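Local structure of glucose-inhibited division protein A-related protein, probable oxidoreductase (Thermus thermophilus, 2CUL) at residues A[186-189]-A[194-197]; A[181-186]-A[201-206]; A[38-43]-A[72-77]. The protein binds flavin-adenine dinucleotide in a Rossmann-type fold and is probably an oxidoreductase related to the glucose-inhibited division protein A family. One frame throughout, in Å; residues are numbered along the deposited sequence.

Overall arrangement
Interaction 3 comes first along the chain, joining the loop after strand 29-33 to helix 67-79; interactions 1 and 2 follow in the last quarter of the chain and have Glu-186 in common. Interactions 1 and 2 touch, their centres 8 Å apart: the hairpin 188-189/194-195 lies against strand 201-203, an outermost strand of the mixed sheet, with Trp-188 and Arg-194 reaching its carbonyl groups. Interaction 3 is on the opposite side of the chain's centre, its centre about 22 Å from that of interaction 2 and 29 Å from that of interaction 1. FAD bridges the gap, for both 201-206 and 38-43 contribute residues to its pocket.

Interaction 1: residues A[186-189]-A[194-197]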
# COMPACT_ATOMS: atom_id res chain seq x y z
N GLU A 186 -18.19 3.55 3.11
CA GLU A 186 -18.64 4.31 4.28
C GLU A 186 -17.56 4.45 5.35
O GLU A 186 -17.64 5.33 6.20
CB GLU A 186 -19.90 3.67 4.88
CG GLU A 186 -20.41 4.30 6.17
CD GLU A 186 -20.70 5.79 6.05
OE1 GLU A 186 -21.30 6.20 5.03
OE2 GLU A 186 -20.34 6.54 6.97
N GLU A 187 -16.55 3.59 5.30
CA GLU A 187 -15.46 3.64 6.27
C GLU A 187 -14.45 4.72 5.93
O GLU A 187 -13.73 5.21 6.80
CB GLU A 187 -14.70 2.31 6.28
CG GLU A 187 -15.52 1.08 6.61
CD GLU A 187 -15.68 0.88 8.10
OE1 GLU A 187 -15.27 1.76 8.88
OE2 GLU A 187 -16.21 -0.18 8.48
N TRP A 188 -14.42 5.10 4.67
CA TRP A 188 -13.43 6.04 4.16
C TRP A 188 -13.91 7.44 3.79
O TRP A 188 -14.94 7.60 3.14
CB TRP A 188 -12.78 5.37 2.96
CG TRP A 188 -11.55 6.00 2.41
CD1 TRP A 188 -10.33 6.10 3.02
CD2 TRP A 188 -11.38 6.51 1.09
NE1 TRP A 188 -9.41 6.63 2.15
CE2 TRP A 188 -10.03 6.89 0.95
CE3 TRP A 188 -12.24 6.67 -0.01
CZ2 TRP A 188 -9.52 7.44 -0.23
CZ3 TRP A 188 -11.73 7.21 -1.19
CH2 TRP A 188 -10.38 7.58 -1.29
N GLU A 189 -13.15 8.45 4.20
CA GLU A 189 -13.46 9.84 3.88
C GLU A 189 -12.53 10.22 2.72
O GLU A 189 -11.35 10.48 2.92
CB GLU A 189 -13.21 10.74 5.09
CG GLU A 189 -13.51 12.22 4.86
CD GLU A 189 -13.55 13.01 6.15
OE1 GLU A 189 -12.57 12.96 6.93
OE2 GLU A 189 -14.57 13.70 6.39
N ARG A 194 -9.14 9.47 5.52
CA ARG A 194 -9.36 8.92 6.85
C ARG A 194 -10.29 7.72 6.92
O ARG A 194 -11.32 7.67 6.24
CB ARG A 194 -9.92 10.01 7.78
CG ARG A 194 -8.92 11.08 8.18
CD ARG A 194 -8.17 10.69 9.44
NE ARG A 194 -9.04 10.67 10.61
CZ ARG A 194 -9.40 9.57 11.27
NH1 ARG A 194 -10.21 9.67 12.32
NH2 ARG A 194 -8.95 8.38 10.90
N LEU A 195 -9.91 6.74 7.74
CA LEU A 195 -10.75 5.58 8.01
C LEU A 195 -11.30 6.06 9.36
O LEU A 195 -10.72 5.80 10.42
CB LEU A 195 -9.92 4.31 8.15
CG LEU A 195 -9.44 3.69 6.83
CD1 LEU A 195 -8.62 2.43 7.13
CD2 LEU A 195 -10.65 3.33 5.96
N LYS A 196 -12.40 6.80 9.28
CA LYS A 196 -13.04 7.43 10.43
C LYS A 196 -13.43 6.59 11.64
O LYS A 196 -13.72 7.15 12.70
CB LYS A 196 -14.28 8.20 9.96
CG LYS A 196 -15.36 7.33 9.35
CD LYS A 196 -16.59 8.16 9.00
CE LYS A 196 -17.64 7.31 8.31
NZ LYS A 196 -18.07 6.15 9.15
N ARG A 197 -13.45 5.27 11.49
CA ARG A 197 -13.82 4.40 12.60
C ARG A 197 -12.89 4.61 13.80
O ARG A 197 -13.31 4.50 14.95
CB ARG A 197 -13.79 2.93 12.15
CG ARG A 197 -14.27 1.95 13.21
CD ARG A 197 -14.39 0.54 12.63
NE ARG A 197 -15.44 0.45 11.61
CZ ARG A 197 -16.72 0.18 11.87
NH1 ARG A 197 -17.12 -0.03 13.12
NH2 ARG A 197 -17.60 0.12 10.88
O HOH W 1 -13.26 3.69 9.09
O HOH W 2 -16.88 3.76 10.10
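Glu-187 and Arg-197 form a salt bridge at the open end of a short hairpin. In the glutamate, the bend at chi2 (-84°) carries the carboxylate to the side chain of Arg-197, just past strand 194-195. Its CB lies 4.2 Å from CD2 of Leu-195; CG carries the chain on to CD, which sits in the guanidinium plane of Arg-197, at the edge. There the arginine grips side-on: NE reaches the syn lone pair of OE1 at 3.0 Å, and NH2 meets OE2 at 2.8 Å, with the two flat groups turned 54° apart. OE2 also takes the backbone N-H of Arg-159, while OE1 accepts from two waters, one held by the backbone N of Arg-197 and the other by NZ of Lys-196. With an alanine here, the Arg-197 guanidinium and the N-H of Arg-159 would probably lose their carboxylate acceptor, and both waters one of their holds. Lys-196 makes a second salt bridge, NZ to OE2 of Glu-186 at 3.2 Å. Nearer the turn, Glu-189 N donates to Arg-194 O (2.8 Å, 159°), and CD1 of Trp-188 touches CD2 of Leu-195 at 4.1 Å. The indole NE1 turns to the carbonyl of Ala-203. Trp-188 opposite Leu-195 as a non-hydrogen-bonded pair, with a turn joining their short strands, makes this a small antiparallel beta hairpin with ion pairs where the strands part.

Interaction 2: residues A[181-186]-A[201-206]; sequences LAFHPE and LYAVGL. With FAD (flavin-adenine dinucleotide), chain B.
The FAD pocket is bordered here by the segment 201-206, which runs from the last parallel strand of the mixed sheet to the pyrophosphate, while 181-186, the end of strand 176-183, packs behind it. Two light contacts join the segments, a methyl against a carbonyl oxygen and a ring against a methyl. CB of Ala-182 points toward the other segment and rests 3.8 Å from the carbonyl O of Leu-206. Farther along, the Phe-183 ring brings CD2 to within 4.4 Å of CB of Ala-203, approaching obliquely. With chi1 at -76°, CG of Phe-183 lies anti to its carbonyl carbon, and the ring is directed toward 201-206, among Leu-195, Leu-119 and Val-208, where the ring of Phe-160 meets it at about 35°. A backbone hydrogen bond between Phe-183 and Cys-207 ties the two chain parts together just beyond Leu-206.

From 201-206 comes one of several bonds to the cofactor. Leu-206 N donates to the phosphate oxygen O2P of FAD at 2.9 Å, with an angle of 149° at the hydrogen. Its side chain then follows the cofactor: CB lies 3.4 Å from O2P, and CD2 reaches O3' of the ribityl chain at 3.3 Å, close to the flavin methyl C8M. Gly-205 allows this approach, since a beta carbon there would run into O2P and into the preceding carbonyl oxygen. On the far end of 181-186, His-184 ND1 accepts the N-H of Glu-186 at 3.0 Å, in the imidazole plane, which fixes the ring's rotation where the strand gives way to a 3-10 turn. A glycine followed by an amide on the pyrophosphate, just beyond the edge parallel strand, is consistent with the cofactor site of a Rossmann-type flavoprotein, complementing the bonds of Phe-13 N and Ser-14 OG to FAD.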
# COMPACT_ATOMS: atom_id res chain seq x y z
N LEU A 181 -10.65 -8.06 -0.71
CA LEU A 181 -11.57 -7.22 0.04
C LEU A 181 -11.04 -5.80 0.16
O LEU A 181 -9.86 -5.59 0.44
CB LEU A 181 -11.78 -7.79 1.44
CG LEU A 181 -12.43 -9.17 1.54
CD1 LEU A 181 -12.61 -9.53 3.01
CD2 LEU A 181 -13.77 -9.17 0.83
N ALA A 182 -11.93 -4.84 -0.07
CA ALA A 182 -11.58 -3.43 0.04
C ALA A 182 -12.46 -2.85 1.14
O ALA A 182 -13.57 -3.33 1.37
CB ALA A 182 -11.86 -2.71 -1.27
N PHE A 183 -11.95 -1.85 1.84
CA PHE A 183 -12.73 -1.21 2.90
C PHE A 183 -14.03 -0.68 2.28
O PHE A 183 -14.02 -0.11 1.19
CB PHE A 183 -11.97 -0.03 3.50
CG PHE A 183 -10.87 -0.43 4.43
CD1 PHE A 183 -11.16 -0.85 5.72
CD2 PHE A 183 -9.53 -0.38 4.02
CE1 PHE A 183 -10.14 -1.21 6.60
CE2 PHE A 183 -8.51 -0.74 4.89
CZ PHE A 183 -8.81 -1.15 6.19
N HIS A 184 -15.13 -0.88 2.99
CA HIS A 184 -16.42 -0.40 2.51
C HIS A 184 -16.31 1.12 2.37
O HIS A 184 -15.70 1.78 3.21
CB HIS A 184 -17.51 -0.78 3.51
CG HIS A 184 -18.90 -0.49 3.04
ND1 HIS A 184 -19.41 0.79 2.96
CD2 HIS A 184 -19.89 -1.31 2.62
CE1 HIS A 184 -20.65 0.74 2.50
NE2 HIS A 184 -20.96 -0.52 2.28
N PRO A 185 -16.90 1.69 1.32
CA PRO A 185 -16.84 3.14 1.12
C PRO A 185 -17.23 4.01 2.32
O PRO A 185 -16.66 5.08 2.52
CB PRO A 185 -17.77 3.36 -0.08
CG PRO A 185 -17.54 2.12 -0.88
CD PRO A 185 -17.58 1.04 0.18
N GLU A 186 -18.19 3.55 3.11
CA GLU A 186 -18.64 4.31 4.28
C GLU A 186 -17.56 4.45 5.35
O GLU A 186 -17.64 5.33 6.20
CB GLU A 186 -19.90 3.67 4.88
CG GLU A 186 -20.41 4.30 6.17
CD GLU A 186 -20.70 5.79 6.05
OE1 GLU A 186 -21.30 6.20 5.03
OE2 GLU A 186 -20.34 6.54 6.97
N LEU A 201 -5.86 7.14 11.58
CA LEU A 201 -5.80 6.09 10.56
C LEU A 201 -6.22 6.56 9.18
O LEU A 201 -7.26 7.19 9.02
CB LEU A 201 -6.68 4.92 10.99
CG LEU A 201 -6.64 3.65 10.15
CD1 LEU A 201 -5.26 3.03 10.22
CD2 LEU A 201 -7.68 2.67 10.66
N TYR A 202 -5.41 6.22 8.18
CA TYR A 202 -5.67 6.59 6.78
C TYR A 202 -5.56 5.35 5.90
O TYR A 202 -4.98 4.35 6.29
CB TYR A 202 -4.64 7.62 6.31
CG TYR A 202 -4.67 8.90 7.11
CD1 TYR A 202 -5.38 10.01 6.66
CD2 TYR A 202 -4.00 9.00 8.33
CE1 TYR A 202 -5.43 11.18 7.40
CE2 TYR A 202 -4.04 10.17 9.08
CZ TYR A 202 -4.76 11.25 8.61
OH TYR A 202 -4.82 12.41 9.35
N ALA A 203 -6.14 5.43 4.70
CA ALA A 203 -6.06 4.33 3.75
C ALA A 203 -6.00 4.91 2.35
O ALA A 203 -6.58 5.97 2.08
CB ALA A 203 -7.27 3.42 3.89
N VAL A 204 -5.28 4.24 1.45
CA VAL A 204 -5.13 4.73 0.09
C VAL A 204 -4.92 3.57 -0.88
O VAL A 204 -4.48 2.49 -0.49
CB VAL A 204 -3.93 5.71 -0.00
CG1 VAL A 204 -2.63 4.96 0.26
CG2 VAL A 204 -3.89 6.39 -1.35
N GLY A 205 -5.26 3.79 -2.15
CA GLY A 205 -5.06 2.76 -3.15
C GLY A 205 -6.19 1.77 -3.30
O GLY A 205 -7.32 2.02 -2.89
N LEU A 206 -5.85 0.62 -3.88
CA LEU A 206 -6.83 -0.43 -4.14
C LEU A 206 -7.57 -0.95 -2.91
O LEU A 206 -8.70 -1.42 -3.03
CB LEU A 206 -6.15 -1.60 -4.86
CG LEU A 206 -7.08 -2.37 -5.80
CD1 LEU A 206 -7.35 -1.52 -7.03
CD2 LEU A 206 -6.46 -3.71 -6.19
PA FAD B . -0.01 -2.95 -4.39
O1A FAD B . -0.47 -4.34 -4.57
O2A FAD B . 0.76 -2.28 -5.47
O5B FAD B . 0.86 -2.85 -3.06
C5B FAD B . 0.38 -3.41 -1.84
C4B FAD B . 1.61 -3.66 -0.98
O4B FAD B . 1.15 -3.89 0.35
C3B FAD B . 2.43 -4.90 -1.38
O3B FAD B . 3.80 -4.61 -1.49
C2B FAD B . 2.11 -5.88 -0.28
O2B FAD B . 3.06 -6.90 -0.08
C1B FAD B . 1.91 -4.95 0.91
N9A FAD B . 1.15 -5.51 2.02
C8A FAD B . -0.13 -6.00 1.99
N7A FAD B . -0.53 -6.44 3.17
C5A FAD B . 0.54 -6.22 4.01
C6A FAD B . 0.74 -6.48 5.38
N6A FAD B . -0.18 -7.02 6.17
N1A FAD B . 1.97 -6.14 5.93
C2A FAD B . 2.94 -5.57 5.13
N3A FAD B . 2.81 -5.31 3.81
C4A FAD B . 1.60 -5.65 3.29
N1 FAD B . -3.63 -1.97 -12.83
C2 FAD B . -2.97 -1.64 -13.99
O2 FAD B . -2.76 -0.48 -14.28
N3 FAD B . -2.53 -2.67 -14.82
C4 FAD B . -2.72 -4.01 -14.57
O4 FAD B . -2.31 -4.89 -15.36
C4X FAD B . -3.41 -4.35 -13.38
N5 FAD B . -3.65 -5.68 -13.06
C5X FAD B . -4.33 -6.02 -11.90
C6 FAD B . -4.56 -7.36 -11.61
C7 FAD B . -5.23 -7.76 -10.44
C7M FAD B . -5.44 -9.23 -10.18
C8 FAD B . -5.69 -6.74 -9.53
C8M FAD B . -6.41 -7.09 -8.25
C9 FAD B . -5.47 -5.37 -9.82
C9A FAD B . -4.79 -4.98 -11.00
N10 FAD B . -4.54 -3.60 -11.34
C10 FAD B . -3.86 -3.29 -12.53
C1' FAD B . -5.01 -2.46 -10.45
C2' FAD B . -3.97 -1.69 -9.60
O2' FAD B . -3.25 -0.82 -10.43
C3' FAD B . -2.99 -2.62 -8.87
O3' FAD B . -3.68 -3.53 -8.01
C4' FAD B . -1.98 -1.86 -7.99
O4' FAD B . -0.92 -2.72 -7.57
C5' FAD B . -2.72 -1.28 -6.77
O5' FAD B . -1.80 -0.53 -5.96
P FAD B . -1.77 -0.63 -4.38
O1P FAD B . -0.74 0.33 -3.97
O2P FAD B . -3.14 -0.42 -3.80
O3P FAD B . -1.35 -2.11 -4.06

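Interaction 3: residues A[38-43]-A[72-77]; sequences AVMMPF and ARAKYL. With FAD (flavin-adenine dinucleotide), chain B.
Met-40 CB and Ala-74 CB meet at 3.5 Å, tighter than usual for two carbons, at the middle of the apolar packing between loop 38-43 and helix 67-79. The methionine chain, bent at both chi2 and chi3, curls so that Met-40 CE also comes within 4.1 Å of Ala-74 CB. Beside it Val-39 CG1, anti to the backbone N (chi1 171°), lies 4.1 Å from CB of Lys-75, the two side chains crossing at about a right angle. Lys-75 NZ forms a salt bridge with Glu-79.

Backbone bonding shapes the loop: Met-41 N donates to Ala-38 O at 3.1 Å, closing a type II turn that presents Val-39 and Met-40 to the helix. Met-40 is also bonded through its backbone to Ala-11.

Contact with the cofactor comes from the far end of the loop. One face of the Phe-43 ring lies against the flavin, whose C6 sits 3.3 Å above the ring plane over its centre, and Phe-43 CD2 is 3.3 Å from C5X. Arg-140 makes a cation-pi contact with this ring. A loop that packs on a helix at one end and lays an aromatic ring on the isoalloxazine at the other forms one wall of the FAD pocket.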
# COMPACT_ATOMS: atom_id res chain seq x y z
N ALA A 38 9.11 -7.41 -3.52
CA ALA A 38 7.86 -7.15 -4.23
C ALA A 38 7.52 -5.66 -4.28
O ALA A 38 6.44 -5.29 -4.75
CB ALA A 38 6.72 -7.93 -3.58
N VAL A 39 8.42 -4.82 -3.79
CA VAL A 39 8.19 -3.38 -3.80
C VAL A 39 7.84 -2.88 -5.20
O VAL A 39 8.58 -3.10 -6.15
CB VAL A 39 9.45 -2.61 -3.31
CG1 VAL A 39 9.28 -1.12 -3.54
CG2 VAL A 39 9.68 -2.90 -1.84
N MET A 40 6.69 -2.21 -5.33
CA MET A 40 6.27 -1.67 -6.62
C MET A 40 6.24 -2.70 -7.75
O MET A 40 6.52 -2.36 -8.90
CB MET A 40 7.19 -0.52 -7.02
CG MET A 40 7.01 0.74 -6.19
SD MET A 40 5.51 1.61 -6.66
CE MET A 40 6.06 2.43 -8.18
N MET A 41 5.89 -3.94 -7.43
CA MET A 41 5.81 -4.98 -8.44
C MET A 41 4.53 -4.83 -9.26
O MET A 41 3.44 -4.74 -8.71
CB MET A 41 5.81 -6.37 -7.78
CG MET A 41 5.84 -7.53 -8.77
SD MET A 41 7.39 -7.59 -9.71
CE MET A 41 8.50 -8.23 -8.42
N PRO A 42 4.65 -4.77 -10.60
CA PRO A 42 3.45 -4.63 -11.43
C PRO A 42 2.81 -5.98 -11.72
O PRO A 42 3.36 -7.04 -11.39
CB PRO A 42 3.99 -4.02 -12.73
CG PRO A 42 5.41 -3.58 -12.41
CD PRO A 42 5.87 -4.59 -11.40
N PHE A 43 1.64 -5.93 -12.33
CA PHE A 43 0.95 -7.13 -12.79
C PHE A 43 1.43 -7.07 -14.24
O PHE A 43 2.44 -7.68 -14.59
CB PHE A 43 -0.56 -6.96 -12.67
CG PHE A 43 -1.09 -7.20 -11.29
CD1 PHE A 43 -1.37 -8.49 -10.85
CD2 PHE A 43 -1.34 -6.14 -10.43
CE1 PHE A 43 -1.89 -8.73 -9.58
CE2 PHE A 43 -1.87 -6.36 -9.15
CZ PHE A 43 -2.14 -7.65 -8.73
N ALA A 72 12.59 -3.45 -9.41
CA ALA A 72 13.93 -3.14 -8.93
C ALA A 72 14.29 -1.67 -9.07
O ALA A 72 14.90 -1.09 -8.17
CB ALA A 72 14.96 -4.01 -9.64
N ARG A 73 13.94 -1.07 -10.20
CA ARG A 73 14.25 0.35 -10.41
C ARG A 73 13.47 1.23 -9.44
O ARG A 73 14.00 2.19 -8.89
CB ARG A 73 13.93 0.76 -11.86
CG ARG A 73 14.89 0.18 -12.90
CD ARG A 73 14.75 0.92 -14.23
NE ARG A 73 13.36 0.91 -14.68
CZ ARG A 73 12.78 -0.12 -15.29
NH1 ARG A 73 13.46 -1.23 -15.54
NH2 ARG A 73 11.49 -0.05 -15.61
N ALA A 74 12.20 0.89 -9.22
CA ALA A 74 11.37 1.66 -8.30
C ALA A 74 11.91 1.54 -6.88
O ALA A 74 12.01 2.53 -6.15
CB ALA A 74 9.93 1.15 -8.36
N LYS A 75 12.27 0.32 -6.49
CA LYS A 75 12.81 0.08 -5.16
C LYS A 75 14.07 0.92 -4.94
O LYS A 75 14.22 1.57 -3.90
CB LYS A 75 13.14 -1.41 -5.00
CG LYS A 75 13.74 -1.80 -3.65
CD LYS A 75 13.79 -3.32 -3.53
CE LYS A 75 14.53 -3.78 -2.29
NZ LYS A 75 16.00 -3.54 -2.40
N TYR A 76 14.96 0.93 -5.92
CA TYR A 76 16.20 1.69 -5.82
C TYR A 76 15.95 3.19 -5.68
O TYR A 76 16.64 3.88 -4.93
CB TYR A 76 17.08 1.42 -7.04
CG TYR A 76 18.49 1.95 -6.89
CD1 TYR A 76 19.36 1.41 -5.95
CD2 TYR A 76 18.94 3.01 -7.68
CE1 TYR A 76 20.65 1.91 -5.79
CE2 TYR A 76 20.23 3.51 -7.53
CZ TYR A 76 21.08 2.96 -6.58
OH TYR A 76 22.35 3.46 -6.43
N LEU A 77 14.95 3.69 -6.40
CA LEU A 77 14.60 5.10 -6.32
C LEU A 77 14.15 5.46 -4.90
O LEU A 77 14.54 6.50 -4.35
CB LEU A 77 13.50 5.44 -7.33
CG LEU A 77 13.96 5.56 -8.79
CD1 LEU A 77 12.75 5.60 -9.71
CD2 LEU A 77 14.80 6.82 -8.95
PA FAD B . -0.01 -2.95 -4.39
O1A FAD B . -0.47 -4.34 -4.57
O2A FAD B . 0.76 -2.28 -5.47
O5B FAD B . 0.86 -2.85 -3.06
C5B FAD B . 0.38 -3.41 -1.84
C4B FAD B . 1.61 -3.66 -0.98
O4B FAD B . 1.15 -3.89 0.35
C3B FAD B . 2.43 -4.90 -1.38
O3B FAD B . 3.80 -4.61 -1.49
C2B FAD B . 2.11 -5.88 -0.28
O2B FAD B . 3.06 -6.90 -0.08
C1B FAD B . 1.91 -4.95 0.91
N9A FAD B . 1.15 -5.51 2.02
C8A FAD B . -0.13 -6.00 1.99
N7A FAD B . -0.53 -6.44 3.17
C5A FAD B . 0.54 -6.22 4.01
C6A FAD B . 0.74 -6.48 5.38
N6A FAD B . -0.18 -7.02 6.17
N1A FAD B . 1.97 -6.14 5.93
C2A FAD B . 2.94 -5.57 5.13
N3A FAD B . 2.81 -5.31 3.81
C4A FAD B . 1.60 -5.65 3.29
N1 FAD B . -3.63 -1.97 -12.83
C2 FAD B . -2.97 -1.64 -13.99
O2 FAD B . -2.76 -0.48 -14.28
N3 FAD B . -2.53 -2.67 -14.82
C4 FAD B . -2.72 -4.01 -14.57
O4 FAD B . -2.31 -4.89 -15.36
C4X FAD B . -3.41 -4.35 -13.38
N5 FAD B . -3.65 -5.68 -13.06
C5X FAD B . -4.33 -6.02 -11.90
C6 FAD B . -4.56 -7.36 -11.61
C7 FAD B . -5.23 -7.76 -10.44
C7M FAD B . -5.44 -9.23 -10.18
C8 FAD B . -5.69 -6.74 -9.53
C8M FAD B . -6.41 -7.09 -8.25
C9 FAD B . -5.47 -5.37 -9.82
C9A FAD B . -4.79 -4.98 -11.00
N10 FAD B . -4.54 -3.60 -11.34
C10 FAD B . -3.86 -3.29 -12.53
C1' FAD B . -5.01 -2.46 -10.45
C2' FAD B . -3.97 -1.69 -9.60
O2' FAD B . -3.25 -0.82 -10.43
C3' FAD B . -2.99 -2.62 -8.87
O3' FAD B . -3.68 -3.53 -8.01
C4' FAD B . -1.98 -1.86 -7.99
O4' FAD B . -0.92 -2.72 -7.57
C5' FAD B . -2.72 -1.28 -6.77
O5' FAD B . -1.80 -0.53 -5.96
P FAD B . -1.77 -0.63 -4.38
O1P FAD B . -0.74 0.33 -3.97
O2P FAD B . -3.14 -0.42 -3.80
O3P FAD B . -1.35 -2.11 -4.06